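PDB 4RHJ: arginase from Trypanosoma brucei brucei, which is of unknown function but has the arginase-deacetylase fold, having evolved without the binuclear manganese cluster of arginases. Local coordinates for residues H167-P172 / D244-D249; G197-S202 / S258-G263. One frame throughout, in Å; residues are numbered along the deposited sequence.

How the contacts relate
Following the chain from the N terminus, strand 163-168 comes after four earlier strands and leads into 167-172. The chain then runs through helix 180-186 and strand 190-196 into the loop 197-202. After helix 203-211 and strands 215-217 and 239-244 it reaches 244-249, where contact 1 closes a loop with 71 residues between its segments. Further along the same connection, 258-263 returns to 197-202 and closes contact 2, just before helix 266-274. The two closures cross, since their segments alternate along the chain. Together they tie the loops after three adjacent parallel strands, 239-244, 163-168 and 190-196. Arg-199 of contact 2 also reaches backbone carbonyls of 244-249, and Asp-249 OD2 accepts from Gly-263 N.

Contact 1: residues H167-P172 / D244-D249; sequences HFSARP and DASVLD
Ser-246 OG has two partners on segment 167-172. Ala-170 N donates an almost straight hydrogen bond to Ser-246 OG, 3.1 Å long at 175°. Ser-169 OG lies 3.0 Å from Ser-246 OG. The contact joins the C-terminal ends of two neighbouring parallel strands, 163-168 and 239-244, of the arginase-deacetylase fold. Ser-169 OG also lies 3.2 Å from Asp-244 OD2. With chi1 at -171°, Ser-169 OG lies anti to its own N and beside the carbonyl carbon, where Arg-171 N makes a weak bond to it.

Asp-244 binds manganese in a structure of this protein, but no metal is bound to this chain here. Its OD1 accepts from Ser-246 N, an Asx turn that starts the 3-10 segment 245-247. The bond comes from above the carboxylate plane. Asp-244 N is tied back to Phe-168 O at 2.8 Å. Val-247 packs beside this bond, its CB and CG2 against the Phe-168 backbone, and Leu-269 of helix 266-274 packs on both Phe-168 and Val-247. Val-247 CG2 lies against Phe-168 CB at 3.9 Å and touches Ser-169 N at 3.6 Å.

Contact 2: residues G197-S202 / S258-G263; sequences GNRQVS and SPVAGG
Arg-199 turns its CG to lie between the backbone N and the carbonyl carbon, chi1 53°, and then runs straight from CG to NE. This carries the guanidinium across to the 258-263 loop. Val-260 places CG1 anti to its own N, chi1 -166°, against the arginine chain. The two side chains slide past each other in opposite directions, and Val-260 CG1 touches Arg-199 CG at 3.5 Å.

Arg-199 NE donates to Val-260 O at 2.9 Å. The oxygen lies in the guanidinium plane, yet NE sits well above the plane of that carbonyl, so it is not on a lone pair. Arg-199 NH2 also faces this oxygen, but so closely that the distance is doubtful. NE also makes a weak bond to Ala-261 O, 3.1 Å away. Gly-263 covers one face of the guanidinium, its CA 3.5 Å from Arg-199 CZ and over the centre of the group.

Both segments are loops on the C-terminal side of the parallel sheet of the arginase-deacetylase fold. Segment 197-202 follows strand 190-196, and the loop 258-263 precedes helix 266-274. Arg-199 also reaches the turn after strand 239-244, where NH2 bonds to Ser-246 O and NH1 to Val-247 O. These backbone carbonyls probably stabilise the positive charge of the buried arginine.

Beyond Arg-199 the contact thins out. The extended Gln-200 crosses Val-260 at about a right angle, with OE1 3.8 Å from Val-260 CG2. A second subunit closes over this side of the fold. Arg-267 of that subunit donates from NE to Gly-262 O, and Asp-71 of that subunit is bonded through OD2 to Gln-200 NE2.

Contact 1: residues H167-P172 / D244-D249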
loop_
_atom_site.group_PDB
_atom_site.type_symbol
_atom_site.label_atom_id
_atom_site.label_comp_id
_atom_site.label_asym_id
_atom_site.label_seq_id
_atom_site.Cartn_x
_atom_site.Cartn_y
_atom_site.Cartn_z
ATOM N N HIS A 167 13.602 4.802 17.664
ATOM C CA HIS A 167 13.770 3.559 16.885
ATOM C C HIS A 167 12.481 3.096 16.203
ATOM O O HIS A 167 11.486 2.780 16.851
ATOM C CB HIS A 167 14.329 2.415 17.768
ATOM C CG HIS A 167 14.546 1.121 17.030
ATOM N ND1 HIS A 167 13.996 -0.073 17.444
ATOM C CD2 HIS A 167 15.228 0.843 15.890
ATOM C CE1 HIS A 167 14.343 -1.033 16.602
ATOM N NE2 HIS A 167 15.092 -0.502 15.655
ATOM N N PHE A 168 12.538 3.043 14.880
ATOM C CA PHE A 168 11.437 2.601 14.029
ATOM C C PHE A 168 11.632 1.198 13.466
ATOM O O PHE A 168 12.392 1.003 12.532
ATOM C CB PHE A 168 11.257 3.552 12.838
ATOM C CG PHE A 168 10.927 4.971 13.214
ATOM C CD1 PHE A 168 9.624 5.352 13.443
ATOM C CD2 PHE A 168 11.934 5.936 13.277
ATOM C CE1 PHE A 168 9.333 6.658 13.778
ATOM C CE2 PHE A 168 11.657 7.232 13.596
ATOM C CZ PHE A 168 10.356 7.604 13.841
ATOM N N SER A 169 10.897 0.233 13.981
ATOM C CA SER A 169 11.014 -1.116 13.474
ATOM C C SER A 169 9.747 -1.892 13.727
ATOM O O SER A 169 8.917 -1.460 14.523
ATOM C CB SER A 169 12.192 -1.817 14.125
ATOM O OG SER A 169 12.432 -3.044 13.493
ATOM N N ALA A 170 9.610 -3.038 13.071
ATOM C CA ALA A 170 8.512 -3.963 13.344
ATOM C C ALA A 170 8.726 -4.730 14.641
ATOM O O ALA A 170 7.771 -5.229 15.249
ATOM C CB ALA A 170 8.350 -4.918 12.210
ATOM N N ARG A 171 9.988 -4.829 15.052
ATOM C CA ARG A 171 10.377 -5.486 16.306
ATOM C C ARG A 171 11.204 -4.552 17.173
ATOM O O ARG A 171 11.929 -3.719 16.656
ATOM C CB ARG A 171 11.183 -6.756 16.035
ATOM C CG ARG A 171 12.532 -6.482 15.423
ATOM C CD ARG A 171 12.982 -7.581 14.450
ATOM N NE ARG A 171 12.288 -7.559 13.158
ATOM C CZ ARG A 171 11.236 -8.318 12.848
ATOM N NH1 ARG A 171 10.739 -9.154 13.745
ATOM N NH2 ARG A 171 10.674 -8.241 11.648
ATOM N N PRO A 172 11.113 -4.703 18.502
ATOM C CA PRO A 172 11.898 -3.872 19.422
ATOM C C PRO A 172 13.389 -4.056 19.225
ATOM O O PRO A 172 14.137 -3.134 19.513
ATOM C CB PRO A 172 11.464 -4.364 20.806
ATOM C CG PRO A 172 10.142 -4.966 20.606
ATOM C CD PRO A 172 10.157 -5.563 19.222
ATOM N N ASP A 244 14.538 1.154 10.701
ATOM C CA ASP A 244 14.459 -0.136 10.060
ATOM C C ASP A 244 13.315 -0.086 9.072
ATOM O O ASP A 244 12.188 0.266 9.424
ATOM C CB ASP A 244 14.233 -1.237 11.079
ATOM C CG ASP A 244 14.465 -2.628 10.508
ATOM O OD1 ASP A 244 14.359 -2.818 9.285
ATOM O OD2 ASP A 244 14.753 -3.540 11.305
ATOM N N ALA A 245 13.636 -0.421 7.833
ATOM C CA ALA A 245 12.674 -0.501 6.755
ATOM C C ALA A 245 11.545 -1.473 7.100
ATOM O O ALA A 245 10.439 -1.397 6.544
ATOM C CB ALA A 245 13.378 -0.911 5.474
ATOM N N SER A 246 11.818 -2.372 8.039
ATOM C CA SER A 246 10.800 -3.314 8.487
ATOM C C SER A 246 9.601 -2.574 9.134
ATOM O O SER A 246 8.492 -3.117 9.215
ATOM C CB SER A 246 11.397 -4.315 9.467
ATOM O OG SER A 246 11.574 -3.714 10.732
ATOM N N VAL A 247 9.820 -1.335 9.573
ATOM C CA VAL A 247 8.743 -0.561 10.197
ATOM C C VAL A 247 7.608 -0.267 9.224
ATOM O O VAL A 247 6.457 -0.191 9.638
ATOM C CB VAL A 247 9.235 0.794 10.791
ATOM C CG1 VAL A 247 9.395 1.874 9.720
ATOM C CG2 VAL A 247 8.245 1.311 11.861
ATOM N N LEU A 248 7.916 -0.096 7.939
ATOM C CA LEU A 248 6.876 0.196 6.953
ATOM C C LEU A 248 6.008 -1.041 6.764
ATOM O O LEU A 248 6.188 -2.037 7.447
ATOM C CB LEU A 248 7.496 0.643 5.620
ATOM C CG LEU A 248 8.234 1.986 5.650
ATOM C CD1 LEU A 248 8.960 2.294 4.357
ATOM C CD2 LEU A 248 7.251 3.076 5.943
ATOM N N ASP A 249 5.055 -0.983 5.853
ATOM C CA ASP A 249 4.289 -2.178 5.555
ATOM C C ASP A 249 5.105 -2.972 4.531
ATOM O O ASP A 249 5.937 -2.393 3.829
ATOM C CB ASP A 249 2.891 -1.821 5.033
ATOM C CG ASP A 249 1.902 -2.961 5.166
ATOM O OD1 ASP A 249 1.695 -3.663 4.155
ATOM O OD2 ASP A 249 1.341 -3.165 6.270
#

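Contact 2: residues G197-S202 / S258-G263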
loop_
_atom_site.group_PDB
_atom_site.type_symbol
_atom_site.label_atom_id
_atom_site.label_comp_id
_atom_site.label_asym_id
_atom_site.label_seq_id
_atom_site.Cartn_x
_atom_site.Cartn_y
_atom_site.Cartn_z
ATOM N N GLY A 197 6.269 1.961 16.043
ATOM C CA GLY A 197 5.878 1.045 14.990
ATOM C C GLY A 197 5.960 -0.441 15.289
ATOM O O GLY A 197 5.560 -1.234 14.451
ATOM N N ASN A 198 6.448 -0.821 16.468
ATOM C CA ASN A 198 6.583 -2.234 16.845
ATOM C C ASN A 198 5.290 -3.035 16.644
ATOM O O ASN A 198 4.217 -2.579 17.028
ATOM C CB ASN A 198 7.029 -2.358 18.309
ATOM C CG ASN A 198 8.505 -2.095 18.511
ATOM O OD1 ASN A 198 9.053 -2.439 19.550
ATOM N ND2 ASN A 198 9.155 -1.482 17.530
ATOM N N ARG A 199 5.381 -4.219 16.039
ATOM C CA ARG A 199 4.209 -5.101 15.954
ATOM C C ARG A 199 4.538 -6.588 16.099
ATOM O O ARG A 199 3.659 -7.429 15.997
ATOM C CB ARG A 199 3.435 -4.859 14.647
ATOM C CG ARG A 199 4.249 -4.923 13.363
ATOM C CD ARG A 199 3.485 -4.310 12.177
ATOM N NE ARG A 199 4.242 -4.432 10.936
ATOM C CZ ARG A 199 5.174 -3.577 10.530
ATOM N NH1 ARG A 199 5.444 -2.496 11.240
ATOM N NH2 ARG A 199 5.811 -3.806 9.389
ATOM N N GLN A 200 5.802 -6.888 16.371
ATOM C CA GLN A 200 6.220 -8.241 16.707
ATOM C C GLN A 200 6.920 -8.203 18.059
ATOM O O GLN A 200 8.140 -8.079 18.130
ATOM C CB GLN A 200 7.158 -8.804 15.641
ATOM C CG GLN A 200 7.479 -10.278 15.818
ATOM C CD GLN A 200 8.616 -10.737 14.929
ATOM O OE1 GLN A 200 8.746 -10.292 13.791
ATOM N NE2 GLN A 200 9.448 -11.630 15.447
ATOM N N VAL A 201 6.138 -8.295 19.129
ATOM C CA VAL A 201 6.661 -8.131 20.464
ATOM C C VAL A 201 6.537 -9.442 21.233
ATOM O O VAL A 201 5.455 -10.000 21.375
ATOM C CB VAL A 201 5.923 -6.997 21.219
ATOM C CG1 VAL A 201 6.673 -6.617 22.470
ATOM C CG2 VAL A 201 5.760 -5.791 20.348
ATOM N N SER A 202 7.663 -9.950 21.709
ATOM C CA SER A 202 7.650 -11.145 22.528
ATOM C C SER A 202 7.708 -10.756 24.007
ATOM O O SER A 202 7.792 -9.579 24.355
ATOM C CB SER A 202 8.806 -12.061 22.158
ATOM O OG SER A 202 10.049 -11.449 22.386
ATOM N N SER A 258 12.205 -11.149 7.582
ATOM C CA SER A 258 10.875 -11.704 7.828
ATOM C C SER A 258 9.909 -10.536 7.929
ATOM O O SER A 258 9.694 -10.015 9.005
ATOM C CB SER A 258 10.818 -12.555 9.111
ATOM O OG SER A 258 11.671 -13.686 9.092
ATOM N N PRO A 259 9.340 -10.117 6.793
ATOM C CA PRO A 259 8.485 -8.932 6.719
ATOM C C PRO A 259 7.245 -9.085 7.589
ATOM O O PRO A 259 6.686 -10.185 7.737
ATOM C CB PRO A 259 8.130 -8.856 5.234
ATOM C CG PRO A 259 8.265 -10.230 4.762
ATOM C CD PRO A 259 9.411 -10.813 5.507
ATOM N N VAL A 260 6.834 -7.964 8.173
ATOM C CA VAL A 260 5.742 -7.952 9.115
ATOM C C VAL A 260 4.621 -7.061 8.599
ATOM O O VAL A 260 4.775 -5.847 8.506
ATOM C CB VAL A 260 6.192 -7.446 10.497
ATOM C CG1 VAL A 260 5.136 -7.765 11.528
ATOM C CG2 VAL A 260 7.512 -8.077 10.894
ATOM N N ALA A 261 3.486 -7.674 8.283
ATOM C CA ALA A 261 2.313 -6.962 7.783
ATOM C C ALA A 261 1.624 -6.101 8.857
ATOM O O ALA A 261 1.866 -6.269 10.057
ATOM C CB ALA A 261 1.339 -7.961 7.211
ATOM N N GLY A 262 0.772 -5.177 8.412
ATOM C CA GLY A 262 0.041 -4.282 9.295
ATOM C C GLY A 262 0.826 -3.024 9.608
ATOM O O GLY A 262 0.582 -2.375 10.613
ATOM N N GLY A 263 1.749 -2.670 8.714
ATOM C CA GLY A 263 2.737 -1.632 8.967
ATOM C C GLY A 263 2.412 -0.220 8.521
ATOM O O GLY A 263 1.282 0.125 8.197
#